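Local atomic coordinates of putative translational inhibitor protein (Yersinia pestis, PDB entry 5V4D), a protein that is of unknown function but, as a member of the Rid (YjgF-like) family, probably acts as an enamine/imine deaminase. Residues K10-A15 and D61-Q66; R54-N59 and A118-E123. One frame throughout, in Å; residues are numbered along the deposited sequence.

Interaction 1 (K10-A15 and D61-Q66); sequences KNAPSA and DAVLLQ
A62 and V63, which meet N11 and A12, sit on a helix turn closed by the 2.9 Å backbone bond from N of L65 to O of D61. In the Rid (YjgF-like) alpha-beta fold, helix 49-66 packs against the sheet. Here the loop between strands 5-7 and 22-25 lies against the C-terminal end of this helix.

The central group is the methyl of A62. Its CB lies over the face of the peptide plane that joins N11 to A12, 3.3 Å from O of N11. This CB also comes within 3.6 Å of the carbonyl C of N11, so the methyl rests broadside on the C=O rather than in front of its oxygen. The small side chain lets the loop approach closely, with the CA atoms of N11 and A62 5.7 Å apart. At the solvent-exposed margin, CB of N11 touches CB of A62 at 3.8 Å. Further inward, A12 is buried, and its methyl settles between the two helix residues, 4.3 Å from CB of A62 and closer to V63.

The backbone N of N11 is bonded to OG1 of T9 in an ST turn, and O of P13 to NE2 of Q21; the methyl of A12 also packs on Q21. On the helix, OD1 of D61 is bonded to OH of Y97 from helix 87-98.

V63 offers a single branch to the loop: with CG1 anti to the backbone N (chi1 170°), CG2 is the methyl that reaches CB of A12, at 3.7 Å.

Interaction 2 (R54-N59 and A118-E123); sequences RQVLKN and ALVEIE
I122 and V56 form the centre of a buried helix-on-sheet contact of helix 49-66 on strand 120-127: the axes of 54-59 and 120-123 pass 8.7 Å apart, crossing at -24° with their N-to-C directions nearly parallel. From I122, CB already meets CG1 of V56 at 3.7 Å. CG1 of I122, anti to the carbonyl carbon (chi1 -62°), carries the chain along the same valine methyl at 3.8 Å. The extended second torsion then leads CD1 on to CD2 of L57, 4.2 Å away, with CG1 of V56 still beside it. The side chains of I122 and V56 thus cross obliquely, one valine methyl lying against three successive carbons.

The other methyl of V56 serves the preceding inward-facing residue, its CG2 standing 4.3 Å from CG1 of V120. It also covers O of V120, a buried carbonyl with no partner in the model.

Strand alternation divides the chemistry. V120 and I122 point toward the helix and also pack on I79 of strand 74-81, whereas E121 and E123 point away. The carboxylate of E123 forms a salt bridge with K76 of the second subunit. Across the helix-strand interface itself the touching side chains are all aliphatic and buried, which implies cohesion through shape and exclusion of water, while E121 and E123 meet the second subunit on the other face of the sheet.

Overall arrangement
From the N terminus, the chain leaves strand 5-7, passes through 10-15 and forms strands 22-25 and 28-31 before entering helix 49-66. Its 54-59 part comes first; 61-66 follows and closes interaction 1 across 45 intervening residues. The chain then runs through strand 74-81, helix 87-98 and strand 105-110, and 118-123 closes interaction 2. The two closures cross rather than nest, because 54-59 falls inside the first loop while its partner 118-123 lies beyond it. Successive parts of one helix are thereby tied to the N-terminal loop and to a sheet strand lying between 28-31 and 74-81. The contacts also meet directly: CG of P13 lies 3.4 Å from ND2 of N59.

Interaction 1 (K10-A15 and D61-Q66)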
loop_
_atom_site.group_PDB
_atom_site.type_symbol
_atom_site.label_atom_id
_atom_site.label_comp_id
_atom_site.label_asym_id
_atom_site.label_seq_id
_atom_site.Cartn_x
_atom_site.Cartn_y
_atom_site.Cartn_z
ATOM N N LYS A 10 24.790 -4.605 1.118
ATOM C CA LYS A 10 25.391 -3.378 1.616
ATOM C C LYS A 10 25.257 -2.212 0.636
ATOM O O LYS A 10 25.571 -1.067 1.012
ATOM C CB LYS A 10 26.888 -3.603 1.948
ATOM C CG LYS A 10 27.143 -4.470 3.184
ATOM C CD LYS A 10 26.334 -3.988 4.384
ATOM C CE LYS A 10 27.004 -4.338 5.709
ATOM N NZ LYS A 10 27.287 -5.795 5.833
ATOM N N ASN A 11 24.824 -2.448 -0.607
ATOM C CA ASN A 11 24.610 -1.346 -1.539
ATOM C C ASN A 11 23.261 -0.654 -1.399
ATOM O O ASN A 11 23.006 0.319 -2.121
ATOM C CB ASN A 11 24.795 -1.838 -2.971
ATOM C CG ASN A 11 26.240 -2.217 -3.234
ATOM O OD1 ASN A 11 27.163 -1.559 -2.728
ATOM N ND2 ASN A 11 26.437 -3.289 -3.953
ATOM N N ALA A 12 22.391 -1.100 -0.499
ATOM C CA ALA A 12 21.229 -0.326 -0.091
ATOM C C ALA A 12 21.359 -0.022 1.389
ATOM O O ALA A 12 22.110 -0.694 2.100
ATOM C CB ALA A 12 19.907 -1.077 -0.347
ATOM N N PRO A 13 20.622 0.968 1.897
ATOM C CA PRO A 13 20.750 1.346 3.310
ATOM C C PRO A 13 20.509 0.173 4.238
ATOM O O PRO A 13 19.571 -0.607 4.045
ATOM C CB PRO A 13 19.647 2.401 3.480
ATOM C CG PRO A 13 19.564 3.060 2.159
ATOM C CD PRO A 13 19.743 1.905 1.165
ATOM N N SER A 14 21.332 0.081 5.291
ATOM C CA SER A 14 21.039 -0.896 6.328
ATOM C C SER A 14 19.692 -0.591 6.970
ATOM O O SER A 14 19.333 0.569 7.171
ATOM C CB SER A 14 22.129 -0.887 7.394
ATOM O OG SER A 14 23.385 -1.082 6.778
ATOM N N ALA A 15 18.959 -1.636 7.311
ATOM C CA ALA A 15 17.658 -1.438 7.950
ATOM C C ALA A 15 17.808 -0.667 9.273
ATOM O O ALA A 15 18.594 -1.063 10.147
ATOM C CB ALA A 15 16.984 -2.791 8.170
ATOM N N ASP A 61 17.294 0.119 -7.001
ATOM C CA ASP A 61 18.036 -0.669 -7.977
ATOM C C ASP A 61 18.973 -1.656 -7.286
ATOM O O ASP A 61 19.082 -2.813 -7.703
ATOM C CB ASP A 61 18.803 0.277 -8.906
ATOM C CG ASP A 61 19.184 -0.396 -10.192
ATOM O OD1 ASP A 61 18.262 -0.608 -10.997
ATOM O OD2 ASP A 61 20.395 -0.641 -10.414
ATOM N N ALA A 62 19.666 -1.216 -6.225
ATOM C CA ALA A 62 20.575 -2.121 -5.514
ATOM C C ALA A 62 19.845 -3.344 -4.961
ATOM O O ALA A 62 20.402 -4.460 -4.952
ATOM C CB ALA A 62 21.286 -1.383 -4.371
ATOM N N VAL A 63 18.630 -3.143 -4.438
ATOM C CA VAL A 63 17.851 -4.242 -3.894
ATOM C C VAL A 63 17.450 -5.206 -5.002
ATOM O O VAL A 63 17.616 -6.423 -4.872
ATOM C CB VAL A 63 16.626 -3.683 -3.156
ATOM C CG1 VAL A 63 15.659 -4.838 -2.778
ATOM C CG2 VAL A 63 17.115 -2.915 -1.955
ATOM N N LEU A 64 17.010 -4.670 -6.146
ATOM C CA LEU A 64 16.650 -5.518 -7.275
ATOM C C LEU A 64 17.845 -6.358 -7.719
ATOM O O LEU A 64 17.718 -7.565 -7.942
ATOM C CB LEU A 64 16.187 -4.652 -8.437
ATOM C CG LEU A 64 14.951 -3.808 -8.158
ATOM C CD1 LEU A 64 14.651 -2.956 -9.405
ATOM C CD2 LEU A 64 13.771 -4.699 -7.745
ATOM N N LEU A 65 19.012 -5.718 -7.880
ATOM C CA LEU A 65 20.200 -6.446 -8.357
ATOM C C LEU A 65 20.575 -7.568 -7.407
ATOM O O LEU A 65 20.934 -8.661 -7.853
ATOM C CB LEU A 65 21.372 -5.488 -8.526
ATOM C CG LEU A 65 21.183 -4.442 -9.633
ATOM C CD1 LEU A 65 22.411 -3.545 -9.758
ATOM C CD2 LEU A 65 20.877 -5.097 -10.952
ATOM N N GLN A 66 20.504 -7.316 -6.098
ATOM C CA GLN A 66 20.885 -8.358 -5.148
ATOM C C GLN A 66 19.936 -9.539 -5.250
ATOM O O GLN A 66 20.351 -10.698 -5.055
ATOM C CB GLN A 66 20.889 -7.777 -3.737
ATOM C CG GLN A 66 21.218 -8.794 -2.634
ATOM C CD GLN A 66 22.599 -9.352 -2.753
ATOM O OE1 GLN A 66 23.455 -8.799 -3.425
ATOM N NE2 GLN A 66 22.831 -10.475 -2.072
#

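Interaction 2 (R54-N59 and A118-E123)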
loop_
_atom_site.group_PDB
_atom_site.type_symbol
_atom_site.label_atom_id
_atom_site.label_comp_id
_atom_site.label_asym_id
_atom_site.label_seq_id
_atom_site.Cartn_x
_atom_site.Cartn_y
_atom_site.Cartn_z
ATOM N N ARG A 54 16.628 10.680 -6.796
ATOM C CA ARG A 54 17.721 9.921 -7.391
ATOM C C ARG A 54 18.266 8.896 -6.411
ATOM O O ARG A 54 18.475 7.729 -6.783
ATOM C CB ARG A 54 18.841 10.855 -7.842
ATOM C CG ARG A 54 18.459 11.743 -8.978
ATOM C CD ARG A 54 19.669 12.536 -9.453
ATOM N NE ARG A 54 19.231 13.505 -10.452
ATOM C CZ ARG A 54 18.893 13.208 -11.712
ATOM N NH1 ARG A 54 18.947 11.968 -12.168
ATOM N NH2 ARG A 54 18.473 14.164 -12.526
ATOM N N GLN A 55 18.448 9.304 -5.144
ATOM C CA GLN A 55 18.983 8.379 -4.139
ATOM C C GLN A 55 18.027 7.204 -3.926
ATOM O O GLN A 55 18.466 6.052 -3.845
ATOM C CB GLN A 55 19.269 9.121 -2.825
ATOM C CG GLN A 55 19.940 8.210 -1.842
ATOM C CD GLN A 55 21.356 7.894 -2.275
ATOM O OE1 GLN A 55 22.141 8.815 -2.503
ATOM N NE2 GLN A 55 21.655 6.627 -2.503
ATOM N N VAL A 56 16.711 7.482 -3.856
ATOM C CA VAL A 56 15.744 6.426 -3.603
ATOM C C VAL A 56 15.766 5.415 -4.734
ATOM O O VAL A 56 15.735 4.201 -4.504
ATOM C CB VAL A 56 14.352 7.040 -3.427
ATOM C CG1 VAL A 56 13.236 5.993 -3.593
ATOM C CG2 VAL A 56 14.282 7.764 -2.078
ATOM N N LEU A 57 15.813 5.901 -5.974
ATOM C CA LEU A 57 15.781 4.982 -7.115
ATOM C C LEU A 57 17.057 4.157 -7.177
ATOM O O LEU A 57 17.018 2.987 -7.567
ATOM C CB LEU A 57 15.550 5.771 -8.414
ATOM C CG LEU A 57 14.178 6.419 -8.388
ATOM C CD1 LEU A 57 14.121 7.390 -9.569
ATOM C CD2 LEU A 57 13.069 5.395 -8.459
ATOM N N LYS A 58 18.212 4.750 -6.834
ATOM C CA LYS A 58 19.450 3.961 -6.784
ATOM C C LYS A 58 19.390 2.903 -5.693
ATOM O O LYS A 58 19.910 1.784 -5.875
ATOM C CB LYS A 58 20.672 4.877 -6.562
ATOM C CG LYS A 58 21.073 5.720 -7.792
ATOM C CD LYS A 58 21.522 4.856 -8.977
ATOM C CE LYS A 58 22.763 4.018 -8.666
ATOM N NZ LYS A 58 23.270 3.191 -9.858
ATOM N N ASN A 59 18.784 3.238 -4.544
ATOM C CA ASN A 59 18.649 2.259 -3.465
ATOM C C ASN A 59 17.749 1.107 -3.888
ATOM O O ASN A 59 18.064 -0.064 -3.636
ATOM C CB ASN A 59 18.087 2.938 -2.197
ATOM C CG ASN A 59 19.061 3.927 -1.586
ATOM O OD1 ASN A 59 20.229 3.943 -1.947
ATOM N ND2 ASN A 59 18.588 4.738 -0.638
ATOM N N ALA A 118 12.582 12.553 5.490
ATOM C CA ALA A 118 12.667 12.433 4.022
ATOM C C ALA A 118 11.511 13.153 3.319
ATOM O O ALA A 118 10.399 13.290 3.851
ATOM C CB ALA A 118 12.641 10.968 3.606
ATOM N N LEU A 119 11.760 13.577 2.082
ATOM C CA LEU A 119 10.704 14.185 1.257
ATOM C C LEU A 119 9.914 13.168 0.445
ATOM O O LEU A 119 8.831 13.496 -0.109
ATOM C CB LEU A 119 11.303 15.187 0.253
ATOM C CG LEU A 119 12.084 16.350 0.892
ATOM C CD1 LEU A 119 12.783 17.163 -0.222
ATOM C CD2 LEU A 119 11.163 17.255 1.720
ATOM N N VAL A 120 10.479 11.981 0.258
ATOM C CA VAL A 120 9.876 10.997 -0.624
ATOM C C VAL A 120 10.312 9.627 -0.135
ATOM O O VAL A 120 11.445 9.453 0.327
ATOM C CB VAL A 120 10.258 11.264 -2.104
ATOM C CG1 VAL A 120 11.804 11.300 -2.342
ATOM C CG2 VAL A 120 9.580 10.250 -3.047
ATOM N N GLU A 121 9.416 8.639 -0.289
ATOM C CA GLU A 121 9.676 7.227 -0.016
ATOM C C GLU A 121 9.000 6.425 -1.105
ATOM O O GLU A 121 7.839 6.700 -1.419
ATOM C CB GLU A 121 9.140 6.815 1.370
ATOM C CG GLU A 121 9.477 5.362 1.717
ATOM C CD GLU A 121 8.939 4.937 3.071
ATOM O OE1 GLU A 121 8.565 3.759 3.271
ATOM O OE2 GLU A 121 8.778 5.828 3.932
ATOM N N ILE A 122 9.711 5.482 -1.729
ATOM C CA ILE A 122 9.085 4.717 -2.813
ATOM C C ILE A 122 9.167 3.241 -2.473
ATOM O O ILE A 122 10.254 2.714 -2.188
ATOM C CB ILE A 122 9.737 5.006 -4.173
ATOM C CG1 ILE A 122 9.529 6.490 -4.491
ATOM C CG2 ILE A 122 9.077 4.159 -5.288
ATOM C CD1 ILE A 122 10.150 6.876 -5.853
ATOM N N GLU A 123 8.012 2.571 -2.545
ATOM C CA GLU A 123 7.866 1.146 -2.288
ATOM C C GLU A 123 7.559 0.441 -3.598
ATOM O O GLU A 123 6.760 0.944 -4.395
ATOM C CB GLU A 123 6.716 0.973 -1.293
ATOM C CG GLU A 123 6.283 -0.394 -0.991
ATOM C CD GLU A 123 5.037 -0.299 -0.087
ATOM O OE1 GLU A 123 5.231 -0.082 1.092
ATOM O OE2 GLU A 123 3.891 -0.330 -0.586
#